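PDB 5JIP: cortical-lytic enzyme, which probably cleaves the glycan strands of spore-cortex peptidoglycan as a lysozyme-type muramidase of glycoside hydrolase family 25 during germination, and binds a magnesium ion. Local coordinates for residues A[36-40]-A[108-112]; A[227-233]-A[254-258]. All coordinates share one frame; numbering follows the deposited sequence.

Contact 1 lies in the buried core of the family 25 barrel and joins two of its parallel strands, not direct neighbours in the sheet, chiefly through Tyr39 on one side and Leu108, Phe109 and Val111 on the other. Contact 2 is nearer the surface and pairs two loops, one after the last barrel strand and one leading into strand 259-266, across a magnesium ion. Their chemistry follows their place: contact 1 is apolar packing round one tyrosine ring, with a single hydroxyl-to-carbonyl hydrogen bond, whereas contact 2 depends on carboxylates, metal bonds and waters. The two meet where Phe109 N lies 3.0 Å from Leu229 O, a probable hydrogen bond, and Leu108 packs on Met230.

Contact 1 (A[36-40]-A[108-112]); sequences DFIYL and LFPVL
The hydroxyl of Tyr39 donates a short hydrogen bond to the backbone carbonyl of Phe109, with OH 2.7 Å from O. It reaches a lone pair of that oxygen in the carbonyl plane, the C=O...donor angle being 129°, and the oxygen in turn lies at the edge of the phenol ring, close to the ring plane. The bond satisfies a buried hydroxyl with a backbone acceptor just ahead of strand 111-113.

Leu108 covers one face of the same ring. Its CD1 methyl stands 3.7 Å from the centroid of the Tyr39 ring and 20° off the normal, a CH-pi contact displaced toward the CE2 rim. Nearer the backbone, Leu108 CB approaches Tyr39 OH to 3.3 Å, so the leucine runs obliquely over the ring from its hydroxyl end inward. Its CD1 also packs against Phe37 CB, 3.8 Å away. With Phe37 CG between its backbone N and carbonyl carbon (chi1 57°), the phenyl ring turns away from 108-112 and leaves mainly CB to touch the leucine.

Val111 packs on Tyr39 from the CE1 side: its CG2 comes within 3.5 Å of Tyr39 CE1, and the two side chains cross at about a right angle. Trp176 also meets the Tyr39 ring, and Met147 of strand 147-151 touches Tyr39, Phe109 and Val111.

Strand 70-75 lies between strands 38-44 and 111-113, pairing in parallel with both, and the tyrosine therefore spans a distance that no direct backbone pairing bridges. Ile38 and Leu40 face helix 56-66 and Leu112 faces helix 124-142, while Tyr39 and Val111 pack on each other and on strand 147-151, as inward-facing side chains do in the TIM-barrel fold of family 25.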
loop_
_atom_site.group_PDB
_atom_site.type_symbol
_atom_site.label_atom_id
_atom_site.label_comp_id
_atom_site.label_asym_id
_atom_site.label_seq_id
_atom_site.Cartn_x
_atom_site.Cartn_y
_atom_site.Cartn_z
ATOM N N ASP A 36 6.502 4.408 24.533
ATOM C CA ASP A 36 6.774 3.837 23.213
ATOM C C ASP A 36 7.414 4.841 22.276
ATOM O O ASP A 36 8.084 4.451 21.310
ATOM C CB ASP A 36 5.482 3.333 22.585
ATOM C CG ASP A 36 4.836 2.228 23.389
ATOM O OD1 ASP A 36 5.421 1.128 23.480
ATOM O OD2 ASP A 36 3.749 2.449 23.918
ATOM N N PHE A 37 7.216 6.125 22.534
ATOM C CA PHE A 37 7.731 7.177 21.674
ATOM C C PHE A 37 7.799 8.435 22.516
ATOM O O PHE A 37 7.139 8.537 23.555
ATOM C CB PHE A 37 6.829 7.411 20.439
ATOM C CG PHE A 37 5.393 7.742 20.794
ATOM C CD1 PHE A 37 5.021 9.033 21.171
ATOM C CD2 PHE A 37 4.422 6.759 20.790
ATOM C CE1 PHE A 37 3.725 9.329 21.520
ATOM C CE2 PHE A 37 3.118 7.052 21.129
ATOM C CZ PHE A 37 2.763 8.347 21.494
ATOM N N ILE A 38 8.609 9.391 22.061
ATOM C CA ILE A 38 8.648 10.729 22.649
ATOM C C ILE A 38 8.648 11.759 21.527
ATOM O O ILE A 38 9.493 11.713 20.621
ATOM C CB ILE A 38 9.891 10.960 23.547
ATOM C CG1 ILE A 38 9.880 10.012 24.738
ATOM C CG2 ILE A 38 9.950 12.410 24.015
ATOM C CD1 ILE A 38 11.185 10.013 25.491
ATOM N N TYR A 39 7.749 12.741 21.626
ATOM C CA TYR A 39 7.782 13.931 20.775
ATOM C C TYR A 39 8.427 15.112 21.496
ATOM O O TYR A 39 8.221 15.304 22.694
ATOM C CB TYR A 39 6.377 14.319 20.312
ATOM C CG TYR A 39 6.066 13.762 18.934
ATOM C CD1 TYR A 39 6.647 14.300 17.787
ATOM C CD2 TYR A 39 5.209 12.692 18.782
ATOM C CE1 TYR A 39 6.361 13.791 16.535
ATOM C CE2 TYR A 39 4.932 12.162 17.530
ATOM C CZ TYR A 39 5.507 12.696 16.417
ATOM O OH TYR A 39 5.195 12.116 15.207
ATOM N N LEU A 40 9.240 15.872 20.751
ATOM C CA LEU A 40 9.956 17.050 21.231
ATOM C C LEU A 40 9.593 18.256 20.377
ATOM O O LEU A 40 9.393 18.137 19.169
ATOM C CB LEU A 40 11.477 16.871 21.132
ATOM C CG LEU A 40 12.065 15.558 21.684
ATOM C CD1 LEU A 40 13.545 15.444 21.276
ATOM C CD2 LEU A 40 11.863 15.494 23.183
ATOM N N LEU A 108 9.831 9.493 14.228
ATOM C CA LEU A 108 8.396 9.636 14.061
ATOM C C LEU A 108 8.106 10.717 13.031
ATOM O O LEU A 108 8.993 11.499 12.663
ATOM C CB LEU A 108 7.740 10.010 15.377
ATOM C CG LEU A 108 8.338 9.400 16.628
ATOM C CD1 LEU A 108 7.725 10.040 17.886
ATOM C CD2 LEU A 108 8.097 7.896 16.609
ATOM N N PHE A 109 6.839 10.754 12.564
ATOM C CA PHE A 109 6.373 11.818 11.675
ATOM C C PHE A 109 6.843 13.158 12.228
ATOM O O PHE A 109 6.510 13.508 13.367
ATOM C CB PHE A 109 4.836 11.913 11.564
ATOM C CG PHE A 109 4.143 10.729 10.942
ATOM C CD1 PHE A 109 4.246 10.457 9.582
ATOM C CD2 PHE A 109 3.283 9.957 11.707
ATOM C CE1 PHE A 109 3.563 9.398 9.043
ATOM C CE2 PHE A 109 2.586 8.909 11.167
ATOM C CZ PHE A 109 2.715 8.617 9.849
ATOM N N PRO A 110 7.528 13.965 11.442
ATOM C CA PRO A 110 7.619 15.383 11.780
ATOM C C PRO A 110 6.222 15.972 11.890
ATOM O O PRO A 110 5.300 15.542 11.198
ATOM C CB PRO A 110 8.407 15.982 10.605
ATOM C CG PRO A 110 9.088 14.811 9.964
ATOM C CD PRO A 110 8.153 13.664 10.146
ATOM N N VAL A 111 6.052 16.935 12.800
ATOM C CA VAL A 111 4.732 17.455 13.132
ATOM C C VAL A 111 4.701 18.976 12.965
ATOM O O VAL A 111 5.618 19.684 13.410
ATOM C CB VAL A 111 4.334 17.056 14.566
ATOM C CG1 VAL A 111 3.179 17.880 15.104
ATOM C CG2 VAL A 111 3.976 15.589 14.618
ATOM N N LEU A 112 3.625 19.466 12.330
ATOM C CA LEU A 112 3.233 20.871 12.358
ATOM C C LEU A 112 2.173 21.077 13.436
ATOM O O LEU A 112 1.096 20.480 13.386
ATOM C CB LEU A 112 2.711 21.317 10.993
ATOM C CG LEU A 112 2.271 22.774 10.867
ATOM C CD1 LEU A 112 3.478 23.679 10.913
ATOM C CD2 LEU A 112 1.531 22.934 9.549
#

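Contact 2 (A[227-233]-A[254-258]); sequences DSLMPPS and NKEDD. With MG (magnesium ion), chain E.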
loop_
_atom_site.group_PDB
_atom_site.type_symbol
_atom_site.label_atom_id
_atom_site.label_comp_id
_atom_site.label_asym_id
_atom_site.label_seq_id
_atom_site.Cartn_x
_atom_site.Cartn_y
_atom_site.Cartn_z
ATOM N N ASP A 227 5.392 1.154 14.498
ATOM C CA ASP A 227 5.744 1.212 13.088
ATOM C C ASP A 227 4.871 2.208 12.333
ATOM O O ASP A 227 5.343 2.842 11.381
ATOM C CB ASP A 227 5.620 -0.181 12.452
ATOM C CG ASP A 227 6.516 -1.237 13.102
ATOM O OD1 ASP A 227 7.511 -0.884 13.717
ATOM O OD2 ASP A 227 6.204 -2.442 12.964
ATOM N N SER A 228 3.631 2.408 12.782
ATOM C CA SER A 228 2.707 3.303 12.086
ATOM C C SER A 228 3.059 4.781 12.274
ATOM O O SER A 228 2.454 5.624 11.626
ATOM C CB SER A 228 1.286 3.049 12.558
ATOM O OG SER A 228 0.875 1.748 12.149
ATOM N N LEU A 229 3.992 5.104 13.167
ATOM C CA LEU A 229 4.494 6.464 13.302
ATOM C C LEU A 229 5.802 6.689 12.556
ATOM O O LEU A 229 6.206 7.856 12.382
ATOM C CB LEU A 229 4.717 6.803 14.790
ATOM C CG LEU A 229 3.469 6.863 15.684
ATOM C CD1 LEU A 229 3.867 7.144 17.127
ATOM C CD2 LEU A 229 2.484 7.931 15.158
ATOM N N MET A 230 6.477 5.609 12.127
ATOM C CA MET A 230 7.847 5.649 11.603
ATOM C C MET A 230 7.949 5.148 10.161
ATOM O O MET A 230 7.141 4.321 9.726
ATOM C CB MET A 230 8.775 4.791 12.463
ATOM C CG MET A 230 8.737 5.147 13.907
ATOM S SD MET A 230 10.014 4.307 14.882
ATOM C CE MET A 230 9.647 2.572 14.615
ATOM N N PRO A 231 8.949 5.595 9.409
ATOM C CA PRO A 231 9.258 4.924 8.155
ATOM C C PRO A 231 9.687 3.490 8.414
ATOM O O PRO A 231 10.249 3.171 9.487
ATOM C CB PRO A 231 10.413 5.760 7.577
ATOM C CG PRO A 231 10.346 7.061 8.328
ATOM C CD PRO A 231 9.881 6.714 9.659
ATOM N N PRO A 232 9.496 2.608 7.443
ATOM C CA PRO A 232 10.031 1.247 7.576
ATOM C C PRO A 232 11.545 1.255 7.606
ATOM O O PRO A 232 12.204 2.196 7.139
ATOM C CB PRO A 232 9.528 0.524 6.323
ATOM C CG PRO A 232 9.015 1.515 5.455
ATOM C CD PRO A 232 8.928 2.848 6.108
ATOM N N SER A 233 12.088 0.161 8.136
ATOM C CA SER A 233 13.525 -0.081 8.143
ATOM C C SER A 233 14.040 -0.380 6.741
ATOM O O SER A 233 13.291 -0.717 5.819
ATOM C CB SER A 233 13.880 -1.269 9.043
ATOM O OG SER A 233 13.508 -1.052 10.394
ATOM N N ASN A 254 10.424 -7.506 4.994
ATOM C CA ASN A 254 10.334 -6.538 6.081
ATOM C C ASN A 254 9.231 -6.961 7.036
ATOM O O ASN A 254 8.308 -7.673 6.666
ATOM C CB ASN A 254 10.043 -5.130 5.562
ATOM C CG ASN A 254 11.286 -4.320 5.315
ATOM O OD1 ASN A 254 12.200 -4.722 4.585
ATOM N ND2 ASN A 254 11.321 -3.127 5.922
ATOM N N LYS A 255 9.332 -6.515 8.289
ATOM C CA LYS A 255 8.455 -7.018 9.339
ATOM C C LYS A 255 7.463 -5.988 9.866
ATOM O O LYS A 255 6.667 -6.327 10.749
ATOM C CB LYS A 255 9.282 -7.556 10.519
ATOM C CG LYS A 255 10.444 -8.441 10.167
ATOM C CD LYS A 255 10.054 -9.771 9.573
ATOM C CE LYS A 255 11.332 -10.504 9.146
ATOM N NZ LYS A 255 11.150 -11.392 7.960
ATOM N N GLU A 256 7.459 -4.761 9.348
ATOM C CA GLU A 256 6.613 -3.727 9.939
ATOM C C GLU A 256 5.140 -4.052 9.796
ATOM O O GLU A 256 4.676 -4.538 8.752
ATOM C CB GLU A 256 6.899 -2.368 9.308
ATOM C CG GLU A 256 8.217 -1.775 9.691
ATOM C CD GLU A 256 9.359 -2.238 8.808
ATOM O OE1 GLU A 256 9.115 -2.886 7.763
ATOM O OE2 GLU A 256 10.506 -1.929 9.152
ATOM N N ASP A 257 4.386 -3.730 10.852
ATOM C CA ASP A 257 2.952 -3.963 10.844
ATOM C C ASP A 257 2.262 -3.147 9.777
ATOM O O ASP A 257 1.211 -3.551 9.279
ATOM C CB ASP A 257 2.359 -3.634 12.221
ATOM C CG ASP A 257 2.986 -4.459 13.320
ATOM O OD1 ASP A 257 2.985 -5.695 13.163
ATOM O OD2 ASP A 257 3.521 -3.885 14.304
ATOM N N ASP A 258 2.830 -2.005 9.405
ATOM C CA ASP A 258 2.224 -1.136 8.415
ATOM C C ASP A 258 2.929 -1.228 7.069
ATOM O O ASP A 258 2.793 -0.315 6.250
ATOM C CB ASP A 258 2.224 0.321 8.907
ATOM C CG ASP A 258 3.629 0.872 9.089
ATOM O OD1 ASP A 258 4.595 0.061 9.207
ATOM O OD2 ASP A 258 3.787 2.115 9.160
HETATM MG MG MG E . 5.437 3.304 9.269
HETATM O O HOH W 1 10.671 -0.816 11.531
HETATM O O HOH W 2 6.705 1.608 9.031
HETATM O O HOH W 3 4.274 5.052 9.398
#
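Glu256 reaches from 254-258 across to both Asp227 and Ser233. Its CB lies 3.7 Å from Asp227 OD2, and CG passes 3.8 Å from Asp227 CG, the two side chains crossing at about a right angle. The chain then bends (chi2 86°) and brings CD against Pro232 CB. At the tip, OE2 accepts a nearly straight hydrogen bond from Ser233 N at 2.8 Å, the donor standing 51° out of the carboxylate plane. OE2 also accepts a hydrogen bond from water 1, which is itself hydrogen-bonded to Ser233 OG. The other oxygen, OE1, offers its syn lone pair to Asn254 ND2, and that same amide nitrogen bonds Ser233 O, 3.1 Å away; both partners lie close to the amide plane.

Asp227 OD2 takes a hydrogen bond from Asp257 N, on its anti side. The carboxylates of Asp227 and Asp257 come close as like charges, which probably costs some energy; Asp257 OD2 has Ser225 OG as a hydrogen-bond partner.

Magnesium also ties the two loops together. Asp258 OD2 binds it at 2.0 Å, together with Asp227 O, Met230 O, waters 2 and 3, and Asp304. Asp258 OD1 accepts a hydrogen bond from water 2 (2.6 Å), so this one carboxylate holds both the ion and one of its waters.

Segment 227-233 lies in the connection between barrel strand 217-221 and strand 239-243, while 254-258 leads into strand 259-266; with Asp304 at the end of strand 296-304, the metal site lies where the barrel meets the C-terminal beta-sheets.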